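Local coordinates for protein Rho guanyl nucleotide exchange factor (Rom2), putative (Aspergillus fumigatus Af293, PDB 5O51) that probably acts as a guanine-nucleotide exchange factor for Rho-type GTPases; this chain is its CNH domain, a beta-propeller, at residues L281-N286 with I307-S312; K229-E234 with N271-S276; S265-P270 with F287-H292; V22-P27 with T66-L71; S18-N23 with Y36-G41. All blocks are in the same frame, centred on the assembly; numbering follows the deposited sequence.

Contact 1 (L281-N286 with I307-S312); sequences LAFEPN and IRMLHS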
# COMPACT_ATOMS: atom_id res chain seq x y z
N LEU A 281 13.68 -3.11 -0.36
CA LEU A 281 13.15 -4.39 0.10
C LEU A 281 11.97 -4.80 -0.79
O LEU A 281 11.05 -4.02 -0.98
CB LEU A 281 12.67 -4.29 1.52
CG LEU A 281 13.74 -4.08 2.63
CD1 LEU A 281 14.03 -2.60 2.81
CD2 LEU A 281 13.32 -4.63 3.97
N ALA A 282 12.02 -6.00 -1.36
CA ALA A 282 10.92 -6.56 -2.17
C ALA A 282 10.21 -7.66 -1.41
O ALA A 282 10.84 -8.64 -1.06
CB ALA A 282 11.49 -7.12 -3.46
N PHE A 283 8.89 -7.53 -1.12
CA PHE A 283 8.16 -8.59 -0.38
C PHE A 283 7.42 -9.49 -1.37
O PHE A 283 6.65 -8.96 -2.17
CB PHE A 283 7.12 -7.91 0.58
CG PHE A 283 7.76 -7.12 1.68
CD1 PHE A 283 8.36 -5.90 1.45
CD2 PHE A 283 7.81 -7.61 2.94
CE1 PHE A 283 9.02 -5.22 2.48
CE2 PHE A 283 8.41 -6.92 3.99
CZ PHE A 283 9.02 -5.74 3.75
N GLU A 284 7.62 -10.81 -1.27
CA GLU A 284 6.92 -11.82 -2.07
C GLU A 284 6.35 -12.81 -1.05
O GLU A 284 6.83 -12.86 0.07
CB GLU A 284 7.97 -12.56 -2.94
CG GLU A 284 7.37 -13.41 -3.93
CD GLU A 284 7.81 -14.85 -4.00
OE1 GLU A 284 7.72 -15.73 -3.10
OE2 GLU A 284 8.12 -15.08 -5.13
N PRO A 285 5.36 -13.66 -1.42
CA PRO A 285 4.78 -14.50 -0.36
C PRO A 285 5.74 -15.40 0.41
O PRO A 285 5.52 -15.64 1.61
CB PRO A 285 3.70 -15.31 -1.13
CG PRO A 285 3.20 -14.30 -2.11
CD PRO A 285 4.51 -13.71 -2.63
N ASN A 286 6.82 -15.87 -0.22
CA ASN A 286 7.73 -16.83 0.43
C ASN A 286 9.04 -16.22 0.83
O ASN A 286 9.83 -16.86 1.51
CB ASN A 286 8.01 -18.07 -0.45
CG ASN A 286 6.78 -18.89 -0.71
OD1 ASN A 286 6.43 -19.18 -1.86
ND2 ASN A 286 6.10 -19.25 0.32
N ILE A 307 4.02 -14.07 3.67
CA ILE A 307 4.55 -12.76 4.08
C ILE A 307 3.75 -11.69 3.40
O ILE A 307 3.54 -11.79 2.22
CB ILE A 307 6.03 -12.58 3.68
CG1 ILE A 307 6.89 -13.57 4.46
CG2 ILE A 307 6.41 -11.06 3.87
CD1 ILE A 307 8.30 -13.82 3.91
N ARG A 308 3.25 -10.71 4.16
CA ARG A 308 2.43 -9.57 3.64
C ARG A 308 3.09 -8.28 4.17
O ARG A 308 3.18 -8.10 5.41
CB ARG A 308 1.02 -9.62 4.28
CG ARG A 308 0.14 -10.74 3.78
CD ARG A 308 -0.72 -11.35 4.91
NE ARG A 308 0.01 -12.35 5.66
CZ ARG A 308 -0.21 -12.77 6.89
NH1 ARG A 308 -1.18 -12.27 7.67
NH2 ARG A 308 0.57 -13.69 7.38
N MET A 309 3.51 -7.37 3.30
CA MET A 309 3.94 -6.06 3.78
C MET A 309 2.73 -5.26 4.27
O MET A 309 1.78 -5.06 3.53
CB MET A 309 4.70 -5.30 2.69
CG MET A 309 5.41 -4.06 3.25
SD MET A 309 6.12 -2.98 2.00
CE MET A 309 4.72 -1.81 1.92
N LEU A 310 2.74 -4.78 5.51
CA LEU A 310 1.56 -4.04 6.03
C LEU A 310 1.60 -2.52 5.89
O LEU A 310 0.61 -1.94 5.52
CB LEU A 310 1.27 -4.41 7.49
CG LEU A 310 1.01 -5.90 7.73
CD1 LEU A 310 1.05 -6.18 9.21
CD2 LEU A 310 -0.30 -6.35 7.07
N HIS A 311 2.73 -1.89 6.18
CA HIS A 311 2.83 -0.44 6.19
C HIS A 311 4.33 -0.06 6.25
O HIS A 311 5.12 -0.62 7.02
CB HIS A 311 2.11 0.16 7.44
CG HIS A 311 1.91 1.65 7.36
ND1 HIS A 311 2.77 2.55 7.95
CD2 HIS A 311 0.97 2.38 6.73
CE1 HIS A 311 2.36 3.77 7.67
NE2 HIS A 311 1.28 3.68 6.91
N SER A 312 4.66 0.96 5.49
CA SER A 312 5.99 1.49 5.46
C SER A 312 5.93 2.99 5.85
O SER A 312 5.29 3.76 5.18
CB SER A 312 6.50 1.41 4.00
OG SER A 312 7.68 2.15 3.91
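F283 and M309 form a Met-aromatic contact between two adjacent blades of the CNH beta-propeller. F283 lies on strand 279-284, the second strand of one blade. M309 lies on 307-312, the inner strand of the next. M309 CG sits over the centre of one ring face, 3.9 Å from the F283 centroid and 10° off the ring normal. This is a CH-pi contact. M309 SD comes in obliquely, 3.7 Å from F283 CE1. The first torsion of M309 sets CG opposite its backbone N (chi1 -168°), which lays the chain across the ring. A bend at chi3 then turns the terminal methyl away. I307 meets the same ring at its edge: I307 CG2 is in the ring plane, 3.8 Å from F283 CD2. The ring is thus held from a face and from an edge. Where strand 279-284 gives way to the turn, I307 N donates to P285 O at 3.0 Å. I307 CD1 packs on N286 C at 4.0 Å. The turn is braced by E284. Its OE1 accepts N286 N at 3.0 Å through the anti lone pair, and its OE2 accepts N269 N. Around the contact, F283 also packs on I317 and Y319 of strand 317-323. M309 reaches back to A272 and A274 of strand 272-276. R308 NH1 bonds to V22 O of the first blade, where the ring of blades closes.

Contact 2 (K229-E234 with N271-S276); sequences KPIHIE and NAFALS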
# COMPACT_ATOMS: atom_id res chain seq x y z
N LYS A 229 3.50 -6.15 -14.13
CA LYS A 229 2.80 -5.68 -12.96
C LYS A 229 3.63 -4.57 -12.37
O LYS A 229 4.64 -4.86 -11.72
CB LYS A 229 2.57 -6.79 -11.97
CG LYS A 229 1.99 -8.07 -12.52
CD LYS A 229 1.57 -8.96 -11.36
CE LYS A 229 1.28 -10.38 -11.81
NZ LYS A 229 0.12 -10.40 -12.76
N PRO A 230 3.24 -3.32 -12.66
CA PRO A 230 3.87 -2.18 -12.05
C PRO A 230 3.27 -2.01 -10.66
O PRO A 230 2.04 -1.92 -10.52
CB PRO A 230 3.46 -1.00 -12.94
CG PRO A 230 2.72 -1.61 -14.09
CD PRO A 230 2.16 -2.87 -13.57
N ILE A 231 4.14 -1.95 -9.66
CA ILE A 231 3.70 -2.01 -8.27
C ILE A 231 3.96 -0.71 -7.54
O ILE A 231 3.13 -0.28 -6.79
CB ILE A 231 4.44 -3.14 -7.55
CG1 ILE A 231 4.28 -4.50 -8.28
CG2 ILE A 231 4.06 -3.16 -6.10
CD1 ILE A 231 2.87 -5.00 -8.44
N HIS A 232 5.13 -0.10 -7.71
CA HIS A 232 5.49 1.00 -6.81
C HIS A 232 6.48 1.95 -7.47
O HIS A 232 7.43 1.50 -8.15
CB HIS A 232 6.08 0.44 -5.49
CG HIS A 232 6.58 1.47 -4.54
ND1 HIS A 232 5.73 2.29 -3.82
CD2 HIS A 232 7.84 1.83 -4.18
CE1 HIS A 232 6.44 3.11 -3.07
NE2 HIS A 232 7.73 2.85 -3.28
N ILE A 233 6.30 3.23 -7.14
CA ILE A 233 7.10 4.33 -7.68
C ILE A 233 7.62 5.17 -6.54
O ILE A 233 6.86 5.54 -5.66
CB ILE A 233 6.29 5.33 -8.50
CG1 ILE A 233 5.57 4.68 -9.61
CG2 ILE A 233 7.22 6.42 -9.10
CD1 ILE A 233 4.54 5.59 -10.25
N GLU A 234 8.89 5.52 -6.59
CA GLU A 234 9.50 6.30 -5.52
C GLU A 234 10.39 7.40 -6.10
O GLU A 234 11.25 7.14 -6.95
CB GLU A 234 10.34 5.36 -4.67
CG GLU A 234 10.93 6.00 -3.44
CD GLU A 234 10.29 5.61 -2.09
OE1 GLU A 234 9.28 4.85 -1.98
OE2 GLU A 234 10.87 6.12 -1.11
N ASN A 271 4.98 -8.49 -4.56
CA ASN A 271 3.71 -7.76 -4.66
C ASN A 271 3.79 -6.44 -3.85
O ASN A 271 2.82 -5.72 -3.78
CB ASN A 271 2.51 -8.66 -4.19
CG ASN A 271 2.70 -9.23 -2.79
OD1 ASN A 271 3.20 -8.54 -1.90
ND2 ASN A 271 2.30 -10.47 -2.57
N ALA A 272 4.92 -6.15 -3.20
CA ALA A 272 5.06 -4.87 -2.45
C ALA A 272 6.52 -4.50 -2.27
O ALA A 272 7.39 -5.41 -2.33
CB ALA A 272 4.32 -4.95 -1.10
N PHE A 273 6.78 -3.21 -2.05
CA PHE A 273 8.12 -2.69 -1.95
C PHE A 273 8.21 -1.64 -0.85
O PHE A 273 7.27 -0.95 -0.59
CB PHE A 273 8.53 -2.00 -3.30
CG PHE A 273 8.74 -2.96 -4.45
CD1 PHE A 273 7.67 -3.39 -5.21
CD2 PHE A 273 9.97 -3.49 -4.69
CE1 PHE A 273 7.86 -4.30 -6.24
CE2 PHE A 273 10.18 -4.41 -5.71
CZ PHE A 273 9.12 -4.81 -6.48
N ALA A 274 9.38 -1.52 -0.23
CA ALA A 274 9.72 -0.40 0.61
C ALA A 274 11.17 0.03 0.49
O ALA A 274 12.08 -0.82 0.31
CB ALA A 274 9.44 -0.78 2.03
N LEU A 275 11.38 1.33 0.61
CA LEU A 275 12.73 1.92 0.60
C LEU A 275 13.16 2.40 1.99
O LEU A 275 12.49 3.20 2.63
CB LEU A 275 12.77 3.01 -0.46
CG LEU A 275 14.08 3.80 -0.64
CD1 LEU A 275 15.32 2.92 -0.85
CD2 LEU A 275 13.90 4.78 -1.79
N SER A 276 14.27 1.87 2.50
CA SER A 276 14.91 2.37 3.73
C SER A 276 16.42 2.52 3.49
O SER A 276 17.22 1.62 3.82
CB SER A 276 14.61 1.45 4.89
OG SER A 276 15.06 2.04 6.07
O HOH W 1 9.07 2.90 0.82
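I231 and F273 meet edge-on. I231 CG2 lies in the plane of the F273 ring, 3.7 Å from CD1, and the two side chains cross at about a right angle. The same methyl touches N271 O at 3.7 Å. Next along, H232 CD2 rests on F273 CB at 4.0 Å. Beyond it, E234 and L275 pack side chain to side chain, with E234 OE2 3.4 Å from L275 CD2. The E234 chain is bent at chi2, which folds its carboxylate back toward H232. H232 NE2 donates to E234 OE1 at 2.8 Å. The oxygen uses its anti lone pair and lies only 8° out of the imidazole plane, so the bond should help fix the rotation of both groups. A water takes the L275 N-H at 2.8 Å and gives a weak bond to E234 OE1. No direct hydrogen bond joins the two segments. In the second shell, the F273 ring meets W266 with planes at about 60°. I231 and H232 both face N243 in a classic beta bulge, and N271 and A272 do the same opposite F283. The strands run almost parallel, 15° apart, with axes 6.6 Å apart at their closest. Here they touch through side chains and one water. Inner strands of adjacent blades lying side by side, each hydrogen-bonded within its own blade, are typical of a beta-propeller.

Contact 3 (S265-P270 with F287-H292); sequences SWEGNP and FIEIRH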
# COMPACT_ATOMS: atom_id res chain seq x y z
N SER A 265 16.80 -7.58 -11.29
CA SER A 265 15.76 -8.54 -11.63
C SER A 265 15.46 -9.31 -10.36
O SER A 265 16.36 -9.95 -9.81
CB SER A 265 16.26 -9.51 -12.75
OG SER A 265 16.01 -8.93 -14.05
N TRP A 266 14.20 -9.31 -9.92
CA TRP A 266 13.85 -9.96 -8.61
C TRP A 266 13.83 -11.48 -8.73
O TRP A 266 13.40 -12.03 -9.78
CB TRP A 266 12.51 -9.35 -8.08
CG TRP A 266 12.63 -7.85 -7.83
CD1 TRP A 266 12.12 -6.88 -8.59
CD2 TRP A 266 13.38 -7.20 -6.80
NE1 TRP A 266 12.49 -5.63 -8.11
CE2 TRP A 266 13.27 -5.82 -7.01
CE3 TRP A 266 14.14 -7.68 -5.70
CZ2 TRP A 266 13.87 -4.86 -6.16
CZ3 TRP A 266 14.73 -6.74 -4.82
CH2 TRP A 266 14.59 -5.33 -5.06
N GLU A 267 14.31 -12.16 -7.71
CA GLU A 267 14.22 -13.63 -7.65
C GLU A 267 12.86 -14.18 -7.62
O GLU A 267 12.64 -15.18 -8.25
CB GLU A 267 15.08 -14.24 -6.53
CG GLU A 267 16.57 -13.82 -6.68
CD GLU A 267 17.50 -14.59 -5.77
OE1 GLU A 267 17.08 -15.61 -5.15
OE2 GLU A 267 18.66 -14.22 -5.72
N GLY A 268 11.92 -13.51 -6.95
CA GLY A 268 10.52 -13.99 -6.86
C GLY A 268 9.55 -13.15 -7.69
O GLY A 268 9.94 -12.57 -8.69
N ASN A 269 8.31 -13.12 -7.25
CA ASN A 269 7.24 -12.27 -7.83
C ASN A 269 6.71 -11.29 -6.79
O ASN A 269 5.64 -11.47 -6.25
CB ASN A 269 6.16 -13.16 -8.47
CG ASN A 269 6.72 -13.92 -9.71
OD1 ASN A 269 6.99 -13.30 -10.74
ND2 ASN A 269 7.05 -15.18 -9.55
N PRO A 270 7.51 -10.26 -6.45
CA PRO A 270 7.11 -9.38 -5.33
C PRO A 270 5.80 -8.64 -5.60
O PRO A 270 5.52 -8.28 -6.74
CB PRO A 270 8.31 -8.42 -5.16
CG PRO A 270 9.18 -8.59 -6.46
CD PRO A 270 8.87 -10.00 -6.92
N PHE A 287 9.27 -14.96 0.52
CA PHE A 287 10.52 -14.33 1.03
C PHE A 287 10.61 -12.85 0.82
O PHE A 287 10.05 -12.28 -0.10
CB PHE A 287 11.81 -15.00 0.41
CG PHE A 287 11.86 -15.02 -1.11
CD1 PHE A 287 11.41 -16.11 -1.81
CD2 PHE A 287 12.51 -14.02 -1.80
CE1 PHE A 287 11.51 -16.17 -3.19
CE2 PHE A 287 12.59 -14.06 -3.18
CZ PHE A 287 12.05 -15.10 -3.87
N ILE A 288 11.40 -12.22 1.66
CA ILE A 288 11.77 -10.82 1.48
C ILE A 288 13.19 -10.77 0.91
O ILE A 288 14.10 -11.34 1.51
CB ILE A 288 11.82 -10.04 2.81
CG1 ILE A 288 10.50 -10.21 3.58
CG2 ILE A 288 12.05 -8.58 2.53
CD1 ILE A 288 10.53 -9.64 4.97
N GLU A 289 13.37 -10.05 -0.20
CA GLU A 289 14.69 -9.85 -0.83
C GLU A 289 15.16 -8.45 -0.58
O GLU A 289 14.52 -7.50 -0.99
CB GLU A 289 14.64 -10.13 -2.35
CG GLU A 289 16.01 -10.23 -3.06
CD GLU A 289 15.93 -10.64 -4.55
OE1 GLU A 289 14.89 -11.19 -5.03
OE2 GLU A 289 16.91 -10.35 -5.24
N ILE A 290 16.34 -8.35 0.01
CA ILE A 290 16.95 -7.03 0.34
C ILE A 290 18.23 -6.72 -0.51
O ILE A 290 19.20 -7.48 -0.46
CB ILE A 290 17.24 -6.95 1.83
CG1 ILE A 290 15.94 -7.26 2.62
CG2 ILE A 290 17.86 -5.60 2.18
CD1 ILE A 290 16.26 -7.54 4.10
N ARG A 291 18.14 -5.65 -1.35
CA ARG A 291 19.26 -5.17 -2.18
C ARG A 291 19.73 -3.75 -1.76
O ARG A 291 18.93 -2.91 -1.30
CB ARG A 291 18.90 -5.09 -3.67
CG ARG A 291 18.28 -6.35 -4.31
CD ARG A 291 19.31 -7.29 -4.83
NE ARG A 291 18.71 -8.33 -5.62
CZ ARG A 291 18.93 -8.57 -6.93
NH1 ARG A 291 19.79 -7.82 -7.65
NH2 ARG A 291 18.26 -9.59 -7.52
N HIS A 292 21.02 -3.51 -2.04
CA HIS A 292 21.68 -2.18 -1.94
C HIS A 292 21.31 -1.24 -3.10
O HIS A 292 21.56 -1.54 -4.24
CB HIS A 292 23.19 -2.35 -1.88
CG HIS A 292 23.89 -1.23 -1.20
ND1 HIS A 292 24.12 -0.04 -1.83
CD2 HIS A 292 24.46 -1.13 0.03
CE1 HIS A 292 24.75 0.78 -1.00
NE2 HIS A 292 24.97 0.13 0.13
O HOH W 2 12.13 -11.11 -5.17
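E289, on the third strand of a propeller blade, receives the loop that leads into that blade from the one before. Its OE1 accepts E267 N at 2.9 Å through the syn lone pair. The same oxygen takes a 2.8 Å bond from a water, and that water accepts G268 N at 3.0 Å. Two successive loop amides are therefore tied to one carboxylate oxygen, one directly, one through the water. The other oxygen serves R291, which grips it side-on: NE is 2.7 Å and NH2 2.8 Å from E289 OE2, in the guanidinium plane. This salt bridge runs along strand 287-292. The arginine probably eases the closeness of the E267 and E289 carboxylates. E289 extends fully from its strand (chi1 -168°), which brings the carboxylate to the loop. In the propeller, loop 265-270 links outer strand 264-265 of one blade to inner strand 272-276 of the next. W266 bridges the two. Its NE1 bonds to S248 OG of the earlier blade. Its CE3 edge lies 3.6 Å from E289 CD, with ring and carboxylate planes 77° apart. R291 CG packs obliquely on the same indole, 3.6 Å from W266 CZ3. The F287 ring turns its edge to the loop, and CZ is 3.5 Å from G268 N.

Contact 4 (V22-P27 with T66-L71); sequences VNCLVP and TQIDTL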
# COMPACT_ATOMS: atom_id res chain seq x y z
N VAL A 22 -4.14 -11.34 10.14
CA VAL A 22 -4.06 -9.91 9.82
C VAL A 22 -4.05 -9.67 8.30
O VAL A 22 -3.10 -10.03 7.61
CB VAL A 22 -2.81 -9.27 10.48
CG1 VAL A 22 -2.67 -7.81 10.13
CG2 VAL A 22 -2.91 -9.39 12.00
N ASN A 23 -5.07 -9.01 7.75
CA ASN A 23 -5.07 -8.72 6.35
C ASN A 23 -4.35 -7.36 6.04
O ASN A 23 -3.77 -7.19 4.94
CB ASN A 23 -6.49 -8.58 5.78
CG ASN A 23 -7.33 -9.89 5.83
OD1 ASN A 23 -6.83 -10.96 5.80
ND2 ASN A 23 -8.65 -9.74 5.90
N CYS A 24 -4.52 -6.38 6.93
CA CYS A 24 -4.04 -4.99 6.73
C CYS A 24 -3.87 -4.27 8.04
O CYS A 24 -4.29 -4.78 9.10
CB CYS A 24 -4.99 -4.20 5.83
SG CYS A 24 -6.72 -4.19 6.36
N LEU A 25 -3.22 -3.11 8.01
CA LEU A 25 -2.90 -2.39 9.23
C LEU A 25 -2.58 -0.93 8.86
O LEU A 25 -2.01 -0.67 7.79
CB LEU A 25 -1.73 -3.11 9.96
CG LEU A 25 -1.01 -2.49 11.18
CD1 LEU A 25 -0.32 -3.54 12.02
CD2 LEU A 25 0.06 -1.49 10.79
N VAL A 26 -2.94 -0.00 9.74
CA VAL A 26 -2.44 1.37 9.66
C VAL A 26 -2.14 1.90 11.06
O VAL A 26 -2.90 1.62 12.01
CB VAL A 26 -3.42 2.31 8.93
CG1 VAL A 26 -4.75 2.40 9.70
CG2 VAL A 26 -2.84 3.71 8.74
N PRO A 27 -1.01 2.63 11.23
CA PRO A 27 -0.69 3.26 12.51
C PRO A 27 -1.48 4.56 12.64
O PRO A 27 -1.78 5.14 11.65
CB PRO A 27 0.84 3.52 12.44
CG PRO A 27 1.16 3.52 10.99
CD PRO A 27 0.20 2.50 10.39
N THR A 66 -10.11 -5.76 3.80
CA THR A 66 -8.90 -5.99 3.02
C THR A 66 -7.95 -4.78 2.92
O THR A 66 -6.82 -4.99 2.57
CB THR A 66 -9.23 -6.43 1.60
OG1 THR A 66 -10.02 -5.40 1.02
CG2 THR A 66 -10.03 -7.78 1.59
N GLN A 67 -8.42 -3.55 3.17
CA GLN A 67 -7.54 -2.38 3.13
C GLN A 67 -8.06 -1.32 4.10
O GLN A 67 -9.27 -1.17 4.35
CB GLN A 67 -7.34 -1.93 1.66
CG GLN A 67 -6.15 -1.03 1.43
CD GLN A 67 -6.17 -0.24 0.13
OE1 GLN A 67 -6.62 -0.71 -0.95
NE2 GLN A 67 -5.66 1.00 0.23
N ILE A 68 -7.13 -0.63 4.74
CA ILE A 68 -7.41 0.34 5.77
C ILE A 68 -6.35 1.48 5.75
O ILE A 68 -5.16 1.24 5.50
CB ILE A 68 -7.49 -0.33 7.15
CG1 ILE A 68 -8.23 0.54 8.14
CG2 ILE A 68 -6.12 -0.75 7.71
CD1 ILE A 68 -8.69 -0.27 9.36
N ASP A 69 -6.80 2.70 5.98
CA ASP A 69 -5.95 3.90 6.01
C ASP A 69 -6.65 5.00 6.81
O ASP A 69 -7.77 4.78 7.38
CB ASP A 69 -5.68 4.38 4.60
CG ASP A 69 -4.29 5.07 4.43
OD1 ASP A 69 -3.65 5.54 5.43
OD2 ASP A 69 -3.86 5.14 3.28
N THR A 70 -5.99 6.16 6.90
CA THR A 70 -6.52 7.38 7.59
C THR A 70 -6.36 8.63 6.74
O THR A 70 -5.53 8.62 5.86
CB THR A 70 -5.74 7.74 8.88
OG1 THR A 70 -4.33 7.73 8.61
CG2 THR A 70 -6.08 6.79 10.03
N LEU A 71 -7.16 9.68 7.01
CA LEU A 71 -6.87 11.11 6.68
C LEU A 71 -6.78 11.83 7.98
O LEU A 71 -7.79 12.23 8.54
CB LEU A 71 -8.04 11.76 5.92
CG LEU A 71 -8.08 11.69 4.41
CD1 LEU A 71 -8.24 10.25 4.05
CD2 LEU A 71 -9.24 12.53 3.82
O HOH W 3 -2.21 1.07 5.78
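C24 and V26 reach toward I68 through the same first torsion. C24 SG (chi1 54°) and V26 CG1 (chi1 62°) each stand between their own backbone N and carbonyl carbon, the crowded position. I68 places its CG2 likewise. I68 CG2 therefore pushes between the two, 3.7 Å from C24 SG and 4.0 Å from V26 CG1. It also packs against the backbone of L25. C24 SG meets the opposite backbone too, at 3.7 Å from Q67 N. The other branch of V26 turns to D69, with CG2 3.9 Å from OD1, and the two side chains cross at about a right angle. D69 OD1 is held by T70 N at 2.8 Å. The strands are the innermost of the first two propeller blades. They run nearly parallel, 11° apart, and each bonds to its own hairpin partner. Q67 NE2 bonds to F116 O of the third blade. One water joins the backbones, donating to L25 O at 2.7 Å and to I68 O at 3.0 Å. No direct hydrogen bond crosses between the segments. Within them the contact rests on apolar packing and one water that donates to both carbonyls; N23 ND2 to V65 O adds a direct bond just beside it.

Contact 5 (S18-N23 with Y36-G41); sequences SANRVN and YGTDSG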
# COMPACT_ATOMS: atom_id res chain seq x y z
N SER A 18 -4.27 -18.66 12.81
CA SER A 18 -4.87 -19.27 11.64
C SER A 18 -6.42 -19.09 11.59
O SER A 18 -7.00 -19.10 10.52
CB SER A 18 -4.49 -20.79 11.54
OG SER A 18 -4.87 -21.51 12.74
N ALA A 19 -7.09 -18.90 12.72
CA ALA A 19 -8.55 -18.58 12.63
C ALA A 19 -8.84 -17.28 11.83
O ALA A 19 -9.83 -17.19 11.12
CB ALA A 19 -9.22 -18.53 14.03
N ASN A 20 -7.98 -16.26 11.96
CA ASN A 20 -8.42 -14.92 11.57
C ASN A 20 -7.12 -14.08 11.52
O ASN A 20 -6.72 -13.43 12.50
CB ASN A 20 -9.52 -14.43 12.58
CG ASN A 20 -9.97 -13.01 12.33
OD1 ASN A 20 -9.77 -12.11 13.18
ND2 ASN A 20 -10.58 -12.78 11.19
N ARG A 21 -6.44 -14.18 10.38
CA ARG A 21 -5.13 -13.55 10.16
C ARG A 21 -5.25 -12.03 9.99
O ARG A 21 -6.35 -11.48 9.60
CB ARG A 21 -4.48 -14.19 8.89
CG ARG A 21 -4.13 -15.69 9.08
CD ARG A 21 -3.11 -16.28 8.06
NE ARG A 21 -2.89 -17.72 8.34
CZ ARG A 21 -2.10 -18.24 9.32
NH1 ARG A 21 -1.33 -17.49 10.13
NH2 ARG A 21 -2.05 -19.54 9.47
N VAL A 22 -4.14 -11.34 10.14
CA VAL A 22 -4.06 -9.91 9.82
C VAL A 22 -4.05 -9.67 8.30
O VAL A 22 -3.10 -10.03 7.61
CB VAL A 22 -2.81 -9.27 10.48
CG1 VAL A 22 -2.67 -7.81 10.13
CG2 VAL A 22 -2.91 -9.39 12.00
N ASN A 23 -5.07 -9.01 7.75
CA ASN A 23 -5.07 -8.72 6.35
C ASN A 23 -4.35 -7.36 6.04
O ASN A 23 -3.77 -7.19 4.94
CB ASN A 23 -6.49 -8.58 5.78
CG ASN A 23 -7.33 -9.89 5.83
OD1 ASN A 23 -6.83 -10.96 5.80
ND2 ASN A 23 -8.65 -9.74 5.90
N TYR A 36 -5.74 -2.77 13.15
CA TYR A 36 -5.68 -4.05 12.38
C TYR A 36 -7.00 -4.37 11.73
O TYR A 36 -8.06 -4.32 12.40
CB TYR A 36 -5.39 -5.27 13.29
CG TYR A 36 -4.14 -5.19 14.17
CD1 TYR A 36 -2.89 -5.56 13.71
CD2 TYR A 36 -4.20 -4.66 15.43
CE1 TYR A 36 -1.77 -5.54 14.56
CE2 TYR A 36 -3.09 -4.57 16.27
CZ TYR A 36 -1.88 -5.00 15.84
OH TYR A 36 -0.80 -4.86 16.72
N GLY A 37 -6.97 -4.76 10.45
CA GLY A 37 -8.18 -5.27 9.73
C GLY A 37 -8.03 -6.78 9.46
O GLY A 37 -6.97 -7.27 9.02
N THR A 38 -9.06 -7.52 9.82
CA THR A 38 -9.14 -8.98 9.55
C THR A 38 -10.46 -9.38 8.87
O THR A 38 -11.35 -8.53 8.60
CB THR A 38 -9.11 -9.70 10.87
OG1 THR A 38 -10.42 -9.53 11.50
CG2 THR A 38 -8.00 -9.11 11.80
N ASP A 39 -10.60 -10.67 8.61
CA ASP A 39 -11.86 -11.25 8.06
C ASP A 39 -13.10 -11.09 8.97
O ASP A 39 -14.16 -10.94 8.46
CB ASP A 39 -11.61 -12.72 7.62
CG ASP A 39 -10.96 -12.80 6.29
OD1 ASP A 39 -10.88 -11.74 5.60
OD2 ASP A 39 -10.51 -13.89 5.91
N SER A 40 -12.93 -10.84 10.26
CA SER A 40 -14.04 -10.75 11.19
C SER A 40 -14.29 -9.38 11.83
O SER A 40 -15.40 -9.15 12.36
CB SER A 40 -13.70 -11.59 12.40
OG SER A 40 -13.11 -10.66 13.33
N GLY A 41 -13.29 -8.53 11.90
CA GLY A 41 -13.37 -7.28 12.67
C GLY A 41 -12.11 -6.40 12.56
O GLY A 41 -11.16 -6.78 11.94
O HOH W 4 -8.32 -12.68 8.35
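N20 and N23 both turn their side-chain amides onto T38 and the turn that follows strand 33-38, at the end of the 22-28/33-38 hairpin of the first propeller blade. N23 and D39 cross at about a right angle, with amide and carboxylate planes 62° apart. N23 ND2 donates to D39 OD1 at 3.0 Å. The oxygen lies near the plane of the amide, but the donor stands 57° above the plane of the carboxylate. N23 ND2 also bonds to V65 O of the second blade. The N23 backbone N donates to G37 O at 2.9 Å. The N20 and T38 side chains also cross at about a right angle. The first torsion of N20 (chi1 176°) brings the amide against T38 and S40. N20 OD1 is 3.1 Å from T38 OG1. T38 OG1 accepts S40 N at 3.1 Å, an ST turn. On the apolar side, V22 CG2 approaches the Y36 ring obliquely, 4.2 Å from CD1. Y36 and V22 both pack on F16 and V330. R21 turns away to a salt bridge with D328 of the last blade. Between the two segments lies a water that donates to R21 O at 2.6 Å and accepts from D39 N at 3.1 Å, with a weak bond to N23 OD1.

From the N terminus, strand 8-12 first joins the last blade. Contacts 5 and 4 then start from the same part of the chain and share V22 and N23. Contact 5 closes the short hairpin loop of the first blade. Contact 4 closes a longer loop and sets the first blade beside the second. Much later, contact 2 joins two blades through their inner strands. Contact 3 opens before contact 2 closes, so the two cross. It fastens the interblade loop to the third strand of the blade it enters. Contact 1 crosses contact 3 in turn, but follows contact 2 in series. It joins that blade to the last one, and touches contacts 4 and 5 where the last blade meets the first.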